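Glycoprotein (Chandipura virus, PDB 5MDM) probably attaches the virus to host receptors and, as a class III fusion glycoprotein, drives fusion with the endosomal membrane when acidic pH changes its shape. Local coordinates at residues A[4-9]-A[359-364]; A[10-15]-A[316-321]; A[308-313]-A[331-336]. All blocks are in the same frame, centred on the assembly; numbering follows the deposited sequence.

Contact 1: A[4-9]-A[359-364]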
loop_
_atom_site.group_PDB
_atom_site.type_symbol
_atom_site.label_atom_id
_atom_site.label_comp_id
_atom_site.label_asym_id
_atom_site.label_seq_id
_atom_site.Cartn_x
_atom_site.Cartn_y
_atom_site.Cartn_z
ATOM N N ILE A 4 2.200 -8.598 21.948
ATOM C CA ILE A 4 1.682 -7.642 22.908
ATOM C C ILE A 4 2.763 -7.406 23.935
ATOM O O ILE A 4 3.699 -8.201 24.058
ATOM C CB ILE A 4 0.447 -8.183 23.651
ATOM C CG1 ILE A 4 0.777 -9.514 24.328
ATOM C CG2 ILE A 4 -0.741 -8.329 22.711
ATOM C CD1 ILE A 4 -0.315 -10.014 25.234
ATOM N N ALA A 5 2.642 -6.303 24.662
ATOM C CA ALA A 5 3.471 -6.087 25.835
ATOM C C ALA A 5 2.582 -6.401 27.022
ATOM O O ALA A 5 1.487 -5.853 27.145
ATOM C CB ALA A 5 3.975 -4.660 25.892
ATOM N N PHE A 6 3.047 -7.298 27.881
ATOM C CA PHE A 6 2.204 -7.843 28.931
ATOM C C PHE A 6 3.024 -8.053 30.200
ATOM O O PHE A 6 4.215 -8.335 30.119
ATOM C CB PHE A 6 1.619 -9.169 28.448
ATOM C CG PHE A 6 0.439 -9.637 29.236
ATOM C CD1 PHE A 6 0.577 -10.620 30.201
ATOM C CD2 PHE A 6 -0.813 -9.091 29.014
ATOM C CE1 PHE A 6 -0.513 -11.048 30.928
ATOM C CE2 PHE A 6 -1.904 -9.512 29.735
ATOM C CZ PHE A 6 -1.757 -10.492 30.696
ATOM N N PRO A 7 2.400 -7.903 31.378
ATOM C CA PRO A 7 3.138 -8.183 32.616
ATOM C C PRO A 7 3.706 -9.603 32.619
ATOM O O PRO A 7 3.011 -10.547 32.240
ATOM C CB PRO A 7 2.075 -8.010 33.713
ATOM C CG PRO A 7 0.759 -8.047 33.001
ATOM C CD PRO A 7 1.027 -7.455 31.652
ATOM N N GLU A 8 4.966 -9.743 33.021
ATOM C CA GLU A 8 5.657 -11.028 32.946
ATOM C C GLU A 8 5.042 -12.095 33.851
ATOM O O GLU A 8 4.780 -13.213 33.411
ATOM C CB GLU A 8 7.150 -10.861 33.239
ATOM C CG GLU A 8 7.462 -10.077 34.496
ATOM C CD GLU A 8 8.945 -9.827 34.671
ATOM O OE1 GLU A 8 9.732 -10.197 33.769
ATOM O OE2 GLU A 8 9.324 -9.258 35.717
ATOM N N ASN A 9 4.798 -11.743 35.109
ATOM C CA ASN A 9 4.220 -12.684 36.062
ATOM C C ASN A 9 2.729 -12.903 35.823
ATOM O O ASN A 9 2.028 -12.011 35.347
ATOM C CB ASN A 9 4.470 -12.224 37.502
ATOM C CG ASN A 9 5.900 -11.765 37.726
ATOM O OD1 ASN A 9 6.190 -10.567 37.689
ATOM N ND2 ASN A 9 6.803 -12.715 37.948
ATOM N N ASP A 359 1.558 -20.133 30.433
ATOM C CA ASP A 359 0.545 -19.344 31.120
ATOM C C ASP A 359 1.085 -17.942 31.342
ATOM O O ASP A 359 2.165 -17.771 31.907
ATOM C CB ASP A 359 0.180 -19.979 32.465
ATOM C CG ASP A 359 -0.911 -21.029 32.343
ATOM O OD1 ASP A 359 -1.665 -20.997 31.345
ATOM O OD2 ASP A 359 -1.023 -21.874 33.257
ATOM N N ILE A 360 0.337 -16.940 30.893
ATOM C CA ILE A 360 0.798 -15.558 30.977
ATOM C C ILE A 360 0.062 -14.766 32.053
ATOM O O ILE A 360 0.610 -13.819 32.617
ATOM C CB ILE A 360 0.690 -14.843 29.618
ATOM C CG1 ILE A 360 -0.773 -14.659 29.213
ATOM C CG2 ILE A 360 1.432 -15.629 28.555
ATOM C CD1 ILE A 360 -0.949 -14.016 27.850
ATOM N N TRP A 361 -1.177 -15.162 32.334
ATOM C CA TRP A 361 -1.953 -14.567 33.419
ATOM C C TRP A 361 -2.999 -15.543 33.953
ATOM O O TRP A 361 -3.714 -16.183 33.179
ATOM C CB TRP A 361 -2.633 -13.274 32.966
ATOM C CG TRP A 361 -3.270 -12.544 34.103
ATOM C CD1 TRP A 361 -4.590 -12.549 34.448
ATOM C CD2 TRP A 361 -2.605 -11.720 35.065
ATOM N NE1 TRP A 361 -4.789 -11.770 35.562
ATOM C CE2 TRP A 361 -3.585 -11.252 35.962
ATOM C CE3 TRP A 361 -1.275 -11.332 35.254
ATOM C CZ2 TRP A 361 -3.277 -10.409 37.029
ATOM C CZ3 TRP A 361 -0.971 -10.498 36.314
ATOM C CH2 TRP A 361 -1.966 -10.045 37.188
ATOM N N THR A 362 -3.094 -15.645 35.276
ATOM C CA THR A 362 -3.994 -16.610 35.895
ATOM C C THR A 362 -4.735 -16.054 37.108
ATOM O O THR A 362 -5.500 -16.768 37.756
ATOM C CB THR A 362 -3.232 -17.860 36.337
ATOM O OG1 THR A 362 -4.147 -18.781 36.940
ATOM C CG2 THR A 362 -2.164 -17.491 37.350
ATOM N N GLN A 363 -4.504 -14.780 37.413
ATOM C CA GLN A 363 -5.117 -14.134 38.571
ATOM C C GLN A 363 -6.340 -13.317 38.153
ATOM O O GLN A 363 -6.265 -12.100 38.000
ATOM C CB GLN A 363 -4.086 -13.239 39.264
ATOM C CG GLN A 363 -4.564 -12.555 40.531
ATOM C CD GLN A 363 -3.592 -11.495 41.000
ATOM O OE1 GLN A 363 -2.585 -11.223 40.344
ATOM N NE2 GLN A 363 -3.887 -10.884 42.139
ATOM N N TRP A 364 -7.468 -13.996 37.970
ATOM C CA TRP A 364 -8.669 -13.360 37.431
ATOM C C TRP A 364 -9.587 -12.786 38.509
ATOM O O TRP A 364 -9.807 -13.408 39.547
ATOM C CB TRP A 364 -9.433 -14.355 36.558
ATOM C CG TRP A 364 -8.577 -14.948 35.496
ATOM C CD1 TRP A 364 -7.893 -16.127 35.553
ATOM C CD2 TRP A 364 -8.292 -14.378 34.218
ATOM N NE1 TRP A 364 -7.204 -16.330 34.382
ATOM C CE2 TRP A 364 -7.433 -15.269 33.546
ATOM C CE3 TRP A 364 -8.680 -13.199 33.575
ATOM C CZ2 TRP A 364 -6.956 -15.019 32.262
ATOM C CZ3 TRP A 364 -8.210 -12.953 32.300
ATOM C CH2 TRP A 364 -7.356 -13.857 31.657
#

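Contact 2: A[10-15]-A[316-321]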
loop_
_atom_site.group_PDB
_atom_site.type_symbol
_atom_site.label_atom_id
_atom_site.label_comp_id
_atom_site.label_asym_id
_atom_site.label_seq_id
_atom_site.Cartn_x
_atom_site.Cartn_y
_atom_site.Cartn_z
ATOM N N THR A 10 2.256 -14.099 36.155
ATOM C CA THR A 10 0.861 -14.464 35.953
ATOM C C THR A 10 0.005 -13.937 37.096
ATOM O O THR A 10 -1.223 -13.954 37.026
ATOM C CB THR A 10 0.700 -15.991 35.867
ATOM O OG1 THR A 10 0.977 -16.580 37.144
ATOM C CG2 THR A 10 1.657 -16.566 34.841
ATOM N N LYS A 11 0.672 -13.482 38.153
ATOM C CA LYS A 11 0.007 -12.879 39.301
ATOM C C LYS A 11 0.769 -11.629 39.719
ATOM O O LYS A 11 2.000 -11.593 39.664
ATOM C CB LYS A 11 -0.060 -13.862 40.477
ATOM C CG LYS A 11 -0.885 -15.117 40.218
ATOM C CD LYS A 11 -0.869 -16.048 41.420
ATOM C CE LYS A 11 -1.493 -15.388 42.646
ATOM N NZ LYS A 11 -1.575 -16.307 43.824
ATOM N N LEU A 12 0.033 -10.603 40.133
ATOM C CA LEU A 12 0.645 -9.373 40.613
ATOM C C LEU A 12 0.055 -8.967 41.959
ATOM O O LEU A 12 -1.077 -9.323 42.284
ATOM C CB LEU A 12 0.458 -8.244 39.596
ATOM C CG LEU A 12 1.157 -8.405 38.245
ATOM C CD1 LEU A 12 0.810 -7.244 37.330
ATOM C CD2 LEU A 12 2.664 -8.519 38.429
ATOM N N ASP A 13 0.831 -8.225 42.742
ATOM C CA ASP A 13 0.342 -7.688 44.003
ATOM C C ASP A 13 -0.421 -6.390 43.744
ATOM O O ASP A 13 0.180 -5.347 43.470
ATOM C CB ASP A 13 1.501 -7.446 44.969
ATOM C CG ASP A 13 1.031 -7.033 46.349
ATOM O OD1 ASP A 13 -0.032 -7.523 46.789
ATOM O OD2 ASP A 13 1.722 -6.216 46.994
ATOM N N TRP A 14 -1.748 -6.465 43.823
ATOM C CA TRP A 14 -2.605 -5.319 43.533
ATOM C C TRP A 14 -2.867 -4.445 44.759
ATOM O O TRP A 14 -2.982 -4.940 45.882
ATOM C CB TRP A 14 -3.936 -5.775 42.925
ATOM C CG TRP A 14 -3.792 -6.495 41.616
ATOM C CD1 TRP A 14 -3.709 -7.842 41.431
ATOM C CD2 TRP A 14 -3.713 -5.904 40.308
ATOM N NE1 TRP A 14 -3.585 -8.130 40.092
ATOM C CE2 TRP A 14 -3.583 -6.959 39.382
ATOM C CE3 TRP A 14 -3.738 -4.587 39.832
ATOM C CZ2 TRP A 14 -3.478 -6.737 38.009
ATOM C CZ3 TRP A 14 -3.632 -4.370 38.470
ATOM C CH2 TRP A 14 -3.506 -5.440 37.575
ATOM N N LYS A 15 -2.952 -3.140 44.526
ATOM C CA LYS A 15 -3.296 -2.172 45.559
ATOM C C LYS A 15 -4.251 -1.158 44.945
ATOM O O LYS A 15 -4.158 -0.861 43.753
ATOM C CB LYS A 15 -2.042 -1.464 46.079
ATOM C CG LYS A 15 -1.040 -2.377 46.775
ATOM C CD LYS A 15 0.389 -1.891 46.565
ATOM C CE LYS A 15 0.559 -0.439 46.992
ATOM N NZ LYS A 15 1.925 0.071 46.686
ATOM N N GLY A 316 6.756 -0.977 34.510
ATOM C CA GLY A 316 5.579 -0.130 34.523
ATOM C C GLY A 316 4.502 -0.553 35.505
ATOM O O GLY A 316 4.755 -1.287 36.462
ATOM N N LEU A 317 3.288 -0.074 35.263
ATOM C CA LEU A 317 2.146 -0.411 36.096
ATOM C C LEU A 317 1.045 -1.040 35.257
ATOM O O LEU A 317 0.892 -0.730 34.079
ATOM C CB LEU A 317 1.603 0.842 36.780
ATOM C CG LEU A 317 2.579 1.644 37.638
ATOM C CD1 LEU A 317 1.872 2.834 38.262
ATOM C CD2 LEU A 317 3.190 0.765 38.709
ATOM N N ALA A 318 0.280 -1.933 35.868
ATOM C CA ALA A 318 -0.902 -2.477 35.226
ATOM C C ALA A 318 -2.115 -2.033 36.030
ATOM O O ALA A 318 -1.990 -1.672 37.201
ATOM C CB ALA A 318 -0.823 -3.988 35.155
ATOM N N TYR A 319 -3.282 -2.050 35.398
ATOM C CA TYR A 319 -4.506 -1.589 36.042
ATOM C C TYR A 319 -5.635 -2.594 35.844
ATOM O O TYR A 319 -5.706 -3.268 34.815
ATOM C CB TYR A 319 -4.920 -0.217 35.489
ATOM C CG TYR A 319 -3.935 0.894 35.793
ATOM C CD1 TYR A 319 -4.063 1.662 36.938
ATOM C CD2 TYR A 319 -2.876 1.166 34.940
ATOM C CE1 TYR A 319 -3.166 2.671 37.226
ATOM C CE2 TYR A 319 -1.970 2.172 35.223
ATOM C CZ TYR A 319 -2.122 2.925 36.365
ATOM O OH TYR A 319 -1.229 3.935 36.656
ATOM N N THR A 320 -6.515 -2.693 36.833
ATOM C CA THR A 320 -7.684 -3.557 36.721
ATOM C C THR A 320 -8.794 -3.067 37.641
ATOM O O THR A 320 -8.622 -2.084 38.362
ATOM C CB THR A 320 -7.346 -5.032 37.037
ATOM O OG1 THR A 320 -8.441 -5.868 36.649
ATOM C CG2 THR A 320 -7.063 -5.222 38.522
ATOM N N VAL A 321 -9.937 -3.744 37.606
ATOM C CA VAL A 321 -11.059 -3.379 38.465
ATOM C C VAL A 321 -11.446 -4.532 39.389
ATOM O O VAL A 321 -12.153 -5.460 38.988
ATOM C CB VAL A 321 -12.287 -2.922 37.647
ATOM C CG1 VAL A 321 -13.395 -2.467 38.571
ATOM C CG2 VAL A 321 -11.905 -1.794 36.711
#

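Contact 3: A[308-313]-A[331-336]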
loop_
_atom_site.group_PDB
_atom_site.type_symbol
_atom_site.label_atom_id
_atom_site.label_comp_id
_atom_site.label_asym_id
_atom_site.label_seq_id
_atom_site.Cartn_x
_atom_site.Cartn_y
_atom_site.Cartn_z
ATOM N N LEU A 308 -4.590 2.288 29.366
ATOM C CA LEU A 308 -3.611 2.588 30.405
ATOM C C LEU A 308 -2.424 1.648 30.307
ATOM O O LEU A 308 -1.392 1.865 30.942
ATOM C CB LEU A 308 -4.240 2.447 31.793
ATOM C CG LEU A 308 -5.471 3.289 32.125
ATOM C CD1 LEU A 308 -5.921 3.011 33.538
ATOM C CD2 LEU A 308 -5.165 4.758 31.945
ATOM N N ALA A 309 -2.584 0.596 29.514
ATOM C CA ALA A 309 -1.560 -0.434 29.373
ATOM C C ALA A 309 -0.293 0.088 28.710
ATOM O O ALA A 309 -0.334 1.011 27.903
ATOM C CB ALA A 309 -2.107 -1.604 28.577
ATOM N N SER A 310 0.835 -0.515 29.053
ATOM C CA SER A 310 2.072 -0.245 28.343
ATOM C C SER A 310 2.032 -1.018 27.042
ATOM O O SER A 310 1.591 -2.167 27.014
ATOM C CB SER A 310 3.274 -0.691 29.169
ATOM O OG SER A 310 4.482 -0.392 28.498
ATOM N N LYS A 311 2.480 -0.391 25.959
ATOM C CA LYS A 311 2.513 -1.073 24.672
ATOM C C LYS A 311 3.915 -1.539 24.319
ATOM O O LYS A 311 4.121 -2.168 23.288
ATOM C CB LYS A 311 1.943 -0.193 23.560
ATOM C CG LYS A 311 0.439 -0.007 23.624
ATOM C CD LYS A 311 -0.083 0.583 22.328
ATOM C CE LYS A 311 -1.585 0.797 22.371
ATOM N NZ LYS A 311 -2.095 1.208 21.030
ATOM N N SER A 312 4.876 -1.236 25.184
ATOM C CA SER A 312 6.262 -1.630 24.970
ATOM C C SER A 312 6.804 -2.257 26.247
ATOM O O SER A 312 6.303 -1.977 27.337
ATOM C CB SER A 312 7.098 -0.406 24.610
ATOM O OG SER A 312 7.178 0.478 25.717
ATOM N N PRO A 313 7.830 -3.113 26.125
ATOM C CA PRO A 313 8.436 -3.712 27.317
ATOM C C PRO A 313 9.032 -2.647 28.232
ATOM O O PRO A 313 9.379 -1.553 27.773
ATOM C CB PRO A 313 9.547 -4.589 26.740
ATOM C CG PRO A 313 9.119 -4.879 25.358
ATOM C CD PRO A 313 8.413 -3.649 24.886
ATOM N N THR A 331 4.822 -3.849 37.883
ATOM C CA THR A 331 5.173 -5.015 37.085
ATOM C C THR A 331 6.229 -4.645 36.062
ATOM O O THR A 331 6.547 -3.473 35.888
ATOM C CB THR A 331 3.953 -5.586 36.340
ATOM O OG1 THR A 331 4.303 -6.836 35.738
ATOM C CG2 THR A 331 3.485 -4.623 35.262
ATOM N N ARG A 332 6.785 -5.647 35.396
ATOM C CA ARG A 332 7.659 -5.395 34.265
ATOM C C ARG A 332 7.017 -5.990 33.028
ATOM O O ARG A 332 6.882 -7.204 32.910
ATOM C CB ARG A 332 9.062 -5.973 34.494
ATOM C CG ARG A 332 9.998 -5.857 33.287
ATOM C CD ARG A 332 11.472 -5.739 33.693
ATOM N NE ARG A 332 11.932 -6.866 34.499
ATOM C CZ ARG A 332 12.091 -6.826 35.820
ATOM N NH1 ARG A 332 11.831 -5.711 36.492
ATOM N NH2 ARG A 332 12.513 -7.902 36.475
ATOM N N TYR A 333 6.588 -5.125 32.121
ATOM C CA TYR A 333 6.026 -5.581 30.865
ATOM C C TYR A 333 7.119 -6.230 30.028
ATOM O O TYR A 333 8.262 -5.770 30.008
ATOM C CB TYR A 333 5.413 -4.414 30.095
ATOM C CG TYR A 333 4.129 -3.876 30.678
ATOM C CD1 TYR A 333 2.900 -4.258 30.164
ATOM C CD2 TYR A 333 4.145 -2.974 31.731
ATOM C CE1 TYR A 333 1.721 -3.759 30.685
ATOM C CE2 TYR A 333 2.970 -2.470 32.260
ATOM C CZ TYR A 333 1.762 -2.867 31.731
ATOM O OH TYR A 333 0.591 -2.371 32.253
ATOM N N VAL A 334 6.766 -7.312 29.352
ATOM C CA VAL A 334 7.673 -7.968 28.428
ATOM C C VAL A 334 6.923 -8.284 27.145
ATOM O O VAL A 334 5.689 -8.310 27.127
ATOM C CB VAL A 334 8.234 -9.263 29.011
ATOM C CG1 VAL A 334 9.001 -8.977 30.293
ATOM C CG2 VAL A 334 7.109 -10.243 29.265
ATOM N N ARG A 335 7.669 -8.509 26.071
ATOM C CA ARG A 335 7.060 -8.808 24.786
ATOM C C ARG A 335 6.675 -10.277 24.718
ATOM O O ARG A 335 7.483 -11.162 25.006
ATOM C CB ARG A 335 8.009 -8.448 23.644
ATOM C CG ARG A 335 7.537 -8.866 22.266
ATOM C CD ARG A 335 8.413 -8.246 21.191
ATOM N NE ARG A 335 8.341 -6.785 21.218
ATOM C CZ ARG A 335 9.395 -5.981 21.125
ATOM N NH1 ARG A 335 10.610 -6.491 20.998
ATOM N NH2 ARG A 335 9.232 -4.666 21.158
ATOM N N MET A 336 5.425 -10.529 24.354
ATOM C CA MET A 336 4.937 -11.888 24.175
ATOM C C MET A 336 4.245 -12.007 22.830
ATOM O O MET A 336 3.723 -11.025 22.305
ATOM C CB MET A 336 3.943 -12.251 25.274
ATOM C CG MET A 336 4.497 -12.162 26.667
ATOM S SD MET A 336 3.250 -12.611 27.877
ATOM C CE MET A 336 4.191 -12.490 29.398
#

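Contact 1: A[4-9]-A[359-364]
F6 CE1 meets I360 CG1 at 4.0 Å and W361 CB at 3.7 Å, the heart of an apolar group that P7 also joins. The F6 side chain leaves strand 2-7 with CG anti to its backbone nitrogen (chi1 -163°), which sends the ring across to the 359-364 loop. The CD1 methyl of I360 stands above the rim of one ring face. P7 CD covers the rim of the opposite face, so the phenyl plane is held between a neighbour in its own segment and a branched side chain of the other. W361 CB lies at the ring edge, and the two aromatic side chains cross at about a right angle. More loosely, P7 CG approaches W361 CZ3 at 4.5 Å.

Aromatic edges also meet backbone oxygens. I360 O lies in the plane of the F6 ring, 3.4 Å from F6 CE1, while N9 O faces the rim of the indole at 3.4 Å from W361 CE3. On the far rim of that indole, W361 NE1 makes only a weak bond to Q363 O.

The 359-364 loop thus packs on strand 2-7, which pairs antiparallel with strand 325-338, and I360 reaches M336 of that second strand as well. This setting is consistent with the beta-rich lateral domain of vesiculovirus glycoproteins, built from the N-terminus and the central part of the chain.

Contact 2: A[10-15]-A[316-321]
W14 and T320 make the principal contact, a CH-pi interaction in which T320 CG2 sits 3.5 Å from the centroid of the six-membered ring and 10° off its normal. The methyl reaches this position because T320 places CG2 between its backbone nitrogen and carbonyl carbon, with OG1 turned anti to the nitrogen (chi1 -168°). The hydroxyl therefore points elsewhere, and G373 O is its hydrogen-bond partner. The indole and the threonine side chain cross at about a right angle, with the methyl over the ring face. L12 CB lies over the opposite face, toward the rim, and thus the ring is flanked by its own segment and by the strand.

Strand 316-322 belongs to an antiparallel sheet in which it forms a beta-hairpin with strand 325-338. A318 and T320 project from it toward the 10-15 segment, while Y319 between them points the other way. The 10-15 segment reaches the same sheet at K15, whose backbone pairs with that of F328 on strand 325-338.

Apolar contacts extend the methyl-on-ring packing along the strand. A318 CB is 3.9 Å from W14 CH2, at the outer end of the benzo ring, and 4.2 Å from L12 CD1, which comes in beside it.

Backbone atoms of the strand also come close to the indole. A318 O approaches W14 CZ3 to 3.4 Å at an oblique angle, and Y319 N lies near the ring plane at its edge. That amide is bonded to N375 OD1. F365, outside both segments, meets W14 edge-to-face.

Contact 3: A[308-313]-A[331-336]
S310 and P313 pack on Y333 and R335 in a loop-on-sheet contact, partly buried, where the segment 308-313 leads from helix 302-306 into the beta-hairpin of strands 316-322 and 325-338. The loop thus lies against the second arm of the hairpin whose first arm it precedes, and the backbone pairing of Y333 with G314 marks where the two come together.

S310 CB makes a CH-pi contact: it stands over the centre of the Y333 ring, 3.4 Å from its centroid and only 5° off the normal. With Y333 CG anti to its carbonyl carbon (chi1 -72°), the phenol extends beneath the loop, and its OH comes within 4.1 Å of A309 CA. The hydroxyl itself is held by L317 O and by N375 ND2, two bonds that keep the far end of the phenol in place.

P313 touches the strand backbone at Y333 and the side chain of R335. Its CA makes a CA-H...O contact of 3.4 Å with Y333 O, and its CD lies 4.0 Å from R335 NH2. The guanidinium is probably oriented by its bonds to the backbone oxygens of H211 and S210, with P313 CG lying against the rim of one face.

The hydroxyl of S310 also has M26 O, outside the two segments, as a hydrogen-bond partner. Within the loop, S310 OG donates to S312 O at 2.7 Å, the donor lying in the carbonyl plane on a lone pair with a C=O...OG angle of 143°.

Overall arrangement
All three contacts reach the antiparallel sheet of which strand 325-338 is the common member, and they lie on one side of the chain's centre, 10 to 12 Å apart between centres. Contacts 1 and 2 bury most of their touching residues, whereas contact 3 is only partly buried and includes a charged side chain. Contact 1 rests chiefly on aromatic edges meeting aliphatic and carbonyl groups; over a ring face lies a threonine methyl in contact 2 and a serine methylene in contact 3. Contact 1 joins contact 2 through Q363 OE1 and L12 N, and contact 3 through strand pairing of 4-7 with 331-336. Contacts 2 and 3 share the hairpin, paired by G316 N and T331 O.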